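Local coordinates for protein metalloregulator ScaR (Streptococcus gordonii, PDB 3HRS) that represses transcription when activated by manganese, probably by binding DNA as a homodimer of the DtxR/MntR family, at residues N19-N23 and K24-Q28; K42-A46 and E47-I51; L192-G196 and Q197-L201. One frame throughout, in Å; residues are numbered along the deposited sequence.

Contact 1 (N19-N23 and K24-Q28)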
loop_
_atom_site.group_PDB
_atom_site.type_symbol
_atom_site.label_atom_id
_atom_site.label_comp_id
_atom_site.label_asym_id
_atom_site.label_seq_id
_atom_site.Cartn_x
_atom_site.Cartn_y
_atom_site.Cartn_z
ATOM N N ASN A 19 11.818 32.693 8.739
ATOM C CA ASN A 19 12.947 33.064 9.562
ATOM C C ASN A 19 14.122 32.440 8.834
ATOM O O ASN A 19 13.952 31.899 7.741
ATOM C CB ASN A 19 12.793 32.467 10.969
ATOM C CG ASN A 19 13.271 33.408 12.076
ATOM O OD1 ASN A 19 12.895 34.581 12.118
ATOM N ND2 ASN A 19 14.081 32.882 12.993
ATOM N N LYS A 20 15.309 32.515 9.425
ATOM C CA LYS A 20 16.415 31.713 8.940
ATOM C C LYS A 20 16.047 30.239 9.102
ATOM O O LYS A 20 14.882 29.888 9.282
ATOM C CB LYS A 20 17.710 32.035 9.695
ATOM C CG LYS A 20 18.621 33.037 9.001
ATOM C CD LYS A 20 19.338 33.923 10.021
ATOM C CE LYS A 20 18.365 34.935 10.659
ATOM N NZ LYS A 20 18.696 35.311 12.071
ATOM N N ILE A 21 17.056 29.386 9.011
ATOM C CA ILE A 21 16.904 27.963 9.185
ATOM C C ILE A 21 18.239 27.518 9.716
ATOM O O ILE A 21 19.169 27.275 8.956
ATOM C CB ILE A 21 16.659 27.269 7.857
ATOM C CG1 ILE A 21 15.340 27.726 7.248
ATOM C CG2 ILE A 21 16.628 25.767 8.033
ATOM C CD1 ILE A 21 14.818 26.760 6.190
ATOM N N THR A 22 18.360 27.462 11.032
ATOM C CA THR A 22 19.597 27.005 11.635
ATOM C C THR A 22 19.716 25.519 11.304
ATOM O O THR A 22 18.749 24.909 10.852
ATOM C CB THR A 22 19.553 27.200 13.158
ATOM O OG1 THR A 22 19.219 25.960 13.791
ATOM C CG2 THR A 22 18.501 28.243 13.524
ATOM N N ASN A 23 20.891 24.933 11.499
ATOM C CA ASN A 23 20.984 23.479 11.462
ATOM C C ASN A 23 20.580 22.937 12.825
ATOM O O ASN A 23 20.090 21.814 12.934
ATOM C CB ASN A 23 22.385 23.005 11.075
ATOM C CG ASN A 23 22.696 23.245 9.605
ATOM O OD1 ASN A 23 22.385 24.304 9.061
ATOM N ND2 ASN A 23 23.319 22.266 8.961
ATOM N N LYS A 24 20.790 23.756 13.856
ATOM C CA LYS A 24 20.313 23.464 15.205
ATOM C C LYS A 24 18.825 23.129 15.095
ATOM O O LYS A 24 18.372 22.092 15.586
ATOM C CB LYS A 24 20.559 24.670 16.146
ATOM C CG LYS A 24 20.569 24.356 17.675
ATOM C CD LYS A 24 21.092 25.537 18.553
ATOM C CE LYS A 24 21.201 25.152 20.051
ATOM N NZ LYS A 24 21.811 26.186 20.962
ATOM N N GLU A 25 18.080 23.999 14.416
ATOM C CA GLU A 25 16.642 23.834 14.250
ATOM C C GLU A 25 16.312 22.589 13.449
ATOM O O GLU A 25 15.406 21.832 13.807
ATOM C CB GLU A 25 16.017 25.068 13.600
ATOM C CG GLU A 25 15.222 25.926 14.573
ATOM C CD GLU A 25 14.306 26.906 13.865
ATOM O OE1 GLU A 25 13.194 27.181 14.386
ATOM O OE2 GLU A 25 14.703 27.383 12.779
ATOM N N ILE A 26 17.051 22.379 12.366
ATOM C CA ILE A 26 16.895 21.165 11.587
ATOM C C ILE A 26 17.206 19.949 12.448
ATOM O O ILE A 26 16.511 18.944 12.386
ATOM C CB ILE A 26 17.793 21.171 10.338
ATOM C CG1 ILE A 26 17.276 22.191 9.321
ATOM C CG2 ILE A 26 17.844 19.779 9.713
ATOM C CD1 ILE A 26 18.254 22.523 8.225
ATOM N N ALA A 27 18.252 20.043 13.254
ATOM C CA ALA A 27 18.606 18.939 14.129
ATOM C C ALA A 27 17.498 18.727 15.151
ATOM O O ALA A 27 17.186 17.596 15.518
ATOM C CB ALA A 27 19.915 19.215 14.825
ATOM N N GLN A 28 16.897 19.829 15.586
ATOM C CA GLN A 28 15.823 19.790 16.564
ATOM C C GLN A 28 14.569 19.131 16.006
ATOM O O GLN A 28 14.037 18.187 16.594
ATOM C CB GLN A 28 15.474 21.200 17.024
ATOM C CG GLN A 28 16.279 21.691 18.208
ATOM C CD GLN A 28 15.832 23.062 18.669
ATOM O OE1 GLN A 28 15.084 23.754 17.970
ATOM N NE2 GLN A 28 16.285 23.462 19.852
#

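Contact 2 (K42-A46 and E47-I51). With SO4 (sulfate ion), chain E.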
loop_
_atom_site.group_PDB
_atom_site.type_symbol
_atom_site.label_atom_id
_atom_site.label_comp_id
_atom_site.label_asym_id
_atom_site.label_seq_id
_atom_site.Cartn_x
_atom_site.Cartn_y
_atom_site.Cartn_z
ATOM N N LYS A 42 24.415 18.509 2.580
ATOM C CA LYS A 42 25.395 18.298 1.512
ATOM C C LYS A 42 24.726 17.609 0.324
ATOM O O LYS A 42 24.846 18.075 -0.825
ATOM C CB LYS A 42 26.597 17.465 1.986
ATOM C CG LYS A 42 27.854 18.275 2.347
ATOM C CD LYS A 42 29.138 17.434 2.159
ATOM C CE LYS A 42 30.408 18.310 2.058
ATOM N NZ LYS A 42 31.631 17.544 1.645
ATOM N N LYS A 43 24.015 16.516 0.618
ATOM C CA LYS A 43 23.320 15.718 -0.393
ATOM C C LYS A 43 22.212 16.539 -1.057
ATOM O O LYS A 43 22.124 16.597 -2.300
ATOM C CB LYS A 43 22.738 14.442 0.234
ATOM C CG LYS A 43 21.976 13.531 -0.738
ATOM C CD LYS A 43 21.500 12.249 -0.048
ATOM C CE LYS A 43 20.759 11.306 -1.010
ATOM N NZ LYS A 43 20.235 10.077 -0.322
ATOM N N LEU A 44 21.379 17.166 -0.216
ATOM C CA LEU A 44 20.327 18.080 -0.664
ATOM C C LEU A 44 20.890 19.214 -1.527
ATOM O O LEU A 44 20.327 19.532 -2.576
ATOM C CB LEU A 44 19.536 18.632 0.530
ATOM C CG LEU A 44 18.139 18.057 0.794
ATOM C CD1 LEU A 44 17.860 16.772 0.034
ATOM C CD2 LEU A 44 17.862 17.861 2.273
ATOM N N LEU A 45 21.999 19.822 -1.117
ATOM C CA LEU A 45 22.648 20.791 -2.006
ATOM C C LEU A 45 23.041 20.134 -3.325
ATOM O O LEU A 45 22.740 20.648 -4.394
ATOM C CB LEU A 45 23.890 21.394 -1.373
ATOM C CG LEU A 45 23.783 22.636 -0.513
ATOM C CD1 LEU A 45 22.628 23.495 -0.982
ATOM C CD2 LEU A 45 23.603 22.222 0.918
ATOM N N ALA A 46 23.723 18.996 -3.241
ATOM C CA ALA A 46 24.260 18.358 -4.436
ATOM C C ALA A 46 23.166 17.964 -5.410
ATOM O O ALA A 46 23.382 17.986 -6.620
ATOM C CB ALA A 46 25.089 17.150 -4.070
ATOM N N GLU A 47 21.993 17.598 -4.890
ATOM C CA GLU A 47 20.884 17.226 -5.767
ATOM C C GLU A 47 20.127 18.458 -6.268
ATOM O O GLU A 47 19.100 18.362 -6.939
ATOM C CB GLU A 47 19.956 16.244 -5.086
ATOM C CG GLU A 47 20.472 14.817 -5.095
ATOM C CD GLU A 47 19.372 13.807 -4.833
ATOM O OE1 GLU A 47 19.603 12.880 -4.021
ATOM O OE2 GLU A 47 18.275 13.944 -5.431
ATOM N N GLU A 48 20.665 19.626 -5.955
ATOM C CA GLU A 48 20.086 20.867 -6.429
ATOM C C GLU A 48 18.602 20.982 -6.037
ATOM O O GLU A 48 17.815 21.604 -6.748
ATOM C CB GLU A 48 20.311 20.995 -7.933
ATOM C CG GLU A 48 21.768 20.810 -8.298
ATOM C CD GLU A 48 22.024 20.842 -9.803
ATOM O OE1 GLU A 48 21.099 20.472 -10.574
ATOM O OE2 GLU A 48 23.153 21.235 -10.213
ATOM N N LEU A 49 18.242 20.390 -4.896
ATOM C CA LEU A 49 16.925 20.590 -4.276
ATOM C C LEU A 49 16.834 21.933 -3.538
ATOM O O LEU A 49 15.786 22.567 -3.527
ATOM C CB LEU A 49 16.616 19.456 -3.301
ATOM C CG LEU A 49 15.820 18.277 -3.841
ATOM C CD1 LEU A 49 15.789 18.265 -5.356
ATOM C CD2 LEU A 49 16.358 16.962 -3.272
ATOM N N LEU A 50 17.927 22.361 -2.912
ATOM C CA LEU A 50 17.976 23.699 -2.337
ATOM C C LEU A 50 19.333 24.357 -2.558
ATOM O O LEU A 50 20.299 23.679 -2.911
ATOM C CB LEU A 50 17.595 23.665 -0.854
ATOM C CG LEU A 50 17.926 22.368 -0.128
ATOM C CD1 LEU A 50 19.402 22.218 -0.102
ATOM C CD2 LEU A 50 17.364 22.349 1.292
ATOM N N ILE A 51 19.393 25.678 -2.383
ATOM C CA ILE A 51 20.659 26.423 -2.364
ATOM C C ILE A 51 20.798 27.231 -1.061
ATOM O O ILE A 51 19.793 27.587 -0.433
ATOM C CB ILE A 51 20.687 27.429 -3.492
ATOM C CG1 ILE A 51 19.622 28.507 -3.226
ATOM C CG2 ILE A 51 20.516 26.725 -4.853
ATOM C CD1 ILE A 51 19.204 29.306 -4.454
HETATM S S SO4 E . 16.692 8.325 0.258
HETATM O O1 SO4 E . 15.356 7.923 0.698
HETATM O O2 SO4 E . 17.318 9.234 1.221
HETATM O O3 SO4 E . 17.530 7.136 0.133
HETATM O O4 SO4 E . 16.574 8.976 -1.046
#

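Contact 3 (L192-G196 and Q197-L201)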
loop_
_atom_site.group_PDB
_atom_site.type_symbol
_atom_site.label_atom_id
_atom_site.label_comp_id
_atom_site.label_asym_id
_atom_site.label_seq_id
_atom_site.Cartn_x
_atom_site.Cartn_y
_atom_site.Cartn_z
ATOM N N LEU A 192 -11.955 30.870 22.158
ATOM C CA LEU A 192 -12.819 30.345 21.111
ATOM C C LEU A 192 -14.144 29.866 21.681
ATOM O O LEU A 192 -14.221 29.453 22.838
ATOM C CB LEU A 192 -12.134 29.196 20.353
ATOM C CG LEU A 192 -10.946 29.587 19.470
ATOM C CD1 LEU A 192 -10.226 28.365 18.915
ATOM C CD2 LEU A 192 -11.394 30.504 18.351
ATOM N N GLU A 193 -15.175 29.911 20.844
ATOM C CA GLU A 193 -16.499 29.421 21.198
ATOM C C GLU A 193 -16.876 28.245 20.299
ATOM O O GLU A 193 -17.476 28.421 19.233
ATOM C CB GLU A 193 -17.522 30.549 21.056
ATOM C CG GLU A 193 -18.853 30.293 21.733
ATOM C CD GLU A 193 -18.801 30.588 23.208
ATOM O OE1 GLU A 193 -19.877 30.608 23.844
ATOM O OE2 GLU A 193 -17.683 30.804 23.729
ATOM N N VAL A 194 -16.511 27.046 20.738
ATOM C CA VAL A 194 -16.756 25.834 19.962
ATOM C C VAL A 194 -17.884 25.021 20.574
ATOM O O VAL A 194 -17.701 24.352 21.592
ATOM C CB VAL A 194 -15.489 24.954 19.856
ATOM C CG1 VAL A 194 -14.867 24.731 21.230
ATOM C CG2 VAL A 194 -15.815 23.628 19.193
ATOM N N ASP A 195 -19.051 25.078 19.941
ATOM C CA ASP A 195 -20.234 24.417 20.474
ATOM C C ASP A 195 -20.715 25.159 21.715
ATOM O O ASP A 195 -21.007 24.547 22.743
ATOM C CB ASP A 195 -19.941 22.949 20.812
ATOM C CG ASP A 195 -19.876 22.061 19.576
ATOM O OD1 ASP A 195 -20.742 22.214 18.682
ATOM O OD2 ASP A 195 -18.961 21.205 19.509
ATOM N N GLY A 196 -20.779 26.484 21.609
ATOM C CA GLY A 196 -21.246 27.325 22.696
ATOM C C GLY A 196 -20.404 27.225 23.953
ATOM O O GLY A 196 -20.654 27.929 24.934
ATOM N N GLN A 197 -19.400 26.352 23.926
ATOM C CA GLN A 197 -18.524 26.142 25.075
ATOM C C GLN A 197 -17.206 26.895 24.891
ATOM O O GLN A 197 -16.622 26.884 23.802
ATOM C CB GLN A 197 -18.258 24.648 25.264
ATOM C CG GLN A 197 -18.099 24.211 26.708
ATOM C CD GLN A 197 -18.281 22.713 26.869
ATOM O OE1 GLN A 197 -17.786 21.923 26.059
ATOM N NE2 GLN A 197 -18.996 22.313 27.915
ATOM N N GLU A 198 -16.748 27.551 25.955
ATOM C CA GLU A 198 -15.534 28.357 25.893
ATOM C C GLU A 198 -14.302 27.471 26.000
ATOM O O GLU A 198 -14.344 26.401 26.608
ATOM C CB GLU A 198 -15.529 29.418 26.994
ATOM C CG GLU A 198 -14.563 30.570 26.754
ATOM C CD GLU A 198 -14.857 31.772 27.647
ATOM O OE1 GLU A 198 -14.384 32.886 27.334
ATOM O OE2 GLU A 198 -15.569 31.608 28.663
ATOM N N ILE A 199 -13.206 27.920 25.403
ATOM C CA ILE A 199 -11.996 27.125 25.354
ATOM C C ILE A 199 -10.802 28.045 25.094
ATOM O O ILE A 199 -10.915 29.020 24.349
ATOM C CB ILE A 199 -12.122 26.053 24.261
ATOM C CG1 ILE A 199 -11.091 24.944 24.463
ATOM C CG2 ILE A 199 -12.006 26.681 22.880
ATOM C CD1 ILE A 199 -11.259 23.781 23.510
ATOM N N GLN A 200 -9.663 27.746 25.716
ATOM C CA GLN A 200 -8.494 28.617 25.606
ATOM C C GLN A 200 -7.286 27.923 24.961
ATOM O O GLN A 200 -6.785 26.929 25.483
ATOM C CB GLN A 200 -8.100 29.126 26.991
ATOM C CG GLN A 200 -9.251 29.207 27.989
ATOM C CD GLN A 200 -10.114 30.430 27.788
ATOM O OE1 GLN A 200 -9.633 31.478 27.350
ATOM N NE2 GLN A 200 -11.400 30.309 28.113
ATOM N N LEU A 201 -6.808 28.443 23.834
ATOM C CA LEU A 201 -5.624 27.865 23.198
ATOM C C LEU A 201 -4.402 28.739 23.419
ATOM O O LEU A 201 -4.487 29.968 23.446
ATOM C CB LEU A 201 -5.806 27.684 21.690
ATOM C CG LEU A 201 -7.109 27.271 21.008
ATOM C CD1 LEU A 201 -6.875 27.298 19.496
ATOM C CD2 LEU A 201 -7.598 25.900 21.473
#

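Contact 1 (N19-N23 and K24-Q28)
Asn23 O takes the N-H of Ala27 at 2.6 Å, an i+4 to i bond in the first turn of helix 23-30, just after its N-cap. This helix belongs to the N-terminal DNA-binding domain, which has the winged helix-turn-helix layout of the DtxR family. The donor is tilted 22° from the carbonyl plane of Asn23, and the N-H points well at the oxygen. Thr22 is the N-cap residue. Its OG1 accepts from the backbone N of Glu25, a capping bond that uses an N-H with no acceptor in a preceding turn. The modelled length of this bond is very short and therefore doubtful. A weak bond runs from Ile26 N to Thr22 O at 3.4 Å.

The Glu25 side chain crosses that of Thr22 at about a right angle. Its CB lies 3.3 Å from Thr22 OG1, and the carboxylate passes the methyl, with OE2 4.0 Å from Thr22 CG2. Asn23 OD1 makes a weak hydrogen bond with Tyr58 OH on strand 57-60. Ile21 and Ile26 lie on the buried side, where Leu11 of helix 4-13 and Tyr58 touch both. Ile21 CG2 stands anti to its backbone N (CG1 at chi1 -64°), and this branch meets Ile26 CD1 at 3.6 Å.

Contact 2 (K42-A46 and E47-I51)
A Schellman motif ends helix 34-46, and Glu48, with positive phi (55°), is its C-prime residue. Leu49 N donates to Leu44 O at 3.2 Å and forms the outer bond of the motif. Glu48 N donates to Leu45 O at 2.8 Å in the inner one. The two carbonyls are used differently. Leu49 N lies almost in line with the C=O of Leu44, whereas Glu48 N sits above the carbonyl plane of Leu45, 56° out of it. One residue earlier, Glu47 N still makes a helical bond to Lys43 O at 2.8 Å.

Leucines back the motif. Leu44 CD1 meets Leu49 CD2 at 3.6 Å. Leu50 reaches in with its CD1, which lies 3.6 Å from Leu44 CB and equally close to Leu45 CD1. The Leu45 and Leu50 side chains cross at about a right angle.

On the polar side, Lys43 and Glu47 run side by side and point the same way. Their charged atoms, NZ and OE1, stay 4.7 Å apart, so no salt bridge closes. With CG anti to the backbone N (chi1 180°) and the chain straight beyond, Lys43 NZ reaches a sulfate oxygen, O2, in a weak bond. The sulfate, probably from the crystallisation liquor, is also bound by Lys4 N.

Leu44, Leu49 and Leu50 face helix 4-13, touching Tyr7, Leu8 and Leu11 respectively. Strand 50-53 then pairs with strand 57-60 to make the wing, where Ile51 and Leu59 are joined by backbone hydrogen bonding.

Contact 3 (L192-G196 and Q197-L201)
Backbone bonds tie Leu192 to Ile199 in the beta hairpin of strands 189-194 and 197-201, part of the SH3-like FeoA domain. Leu192 N donates to Ile199 O at 3.1 Å, a straight bond (162° at the hydrogen). The return bond from Ile199 N to Leu192 O is weak and bent. Nearer the turn, Val194 N donates to Gln197 O at 3.1 Å. Asp195 and Gly196 form the two-residue turn. Both have positive phi, and their angles are close to those of a type I' turn.

A CA-H...O contact adds to these bonds, from Glu198 CA to Leu192 O at 3.5 Å.

Apolar packing lies on the face that carries Leu192, Val194 and Ile199. Ile199 CG2 sits between its backbone N and carbonyl carbon (CG1 at chi1 -162°). That methyl meets Leu192 CB at 3.6 Å and Val194 CG1 at 3.8 Å. Further along, Leu192 CD1 meets Leu201 CD1 at 3.6 Å, the two side chains at a slant.

Leu143, from a loop, packs on Leu192 and Leu201. Strand 197-201 is an outermost strand of the sheet within this chain. Strand 189-194 continues the sheet to strand 177-184, where Ile178 touches Leu192 and Val194.

How the contacts relate
Contacts 1 and 2 lie in the same N-terminal DNA-binding domain, with centres 16 Å apart. They treat opposite ends of successive helices. Contact 1 caps the start of helix 23-30 with a threonine side chain, while contact 2 closes the end of helix 34-46 with backbone bonds. Helix 4-13 provides buried partners to both, and strand 57-60 adjoins both. Contact 3 belongs to the FeoA domain, about 45 Å from contact 2 between centres, on the opposite side of the chain's centre. It joins strands by paired backbone bonds. All three are partly buried: most of their aliphatic side chains turn inward, while charged ones lie mainly at the surface.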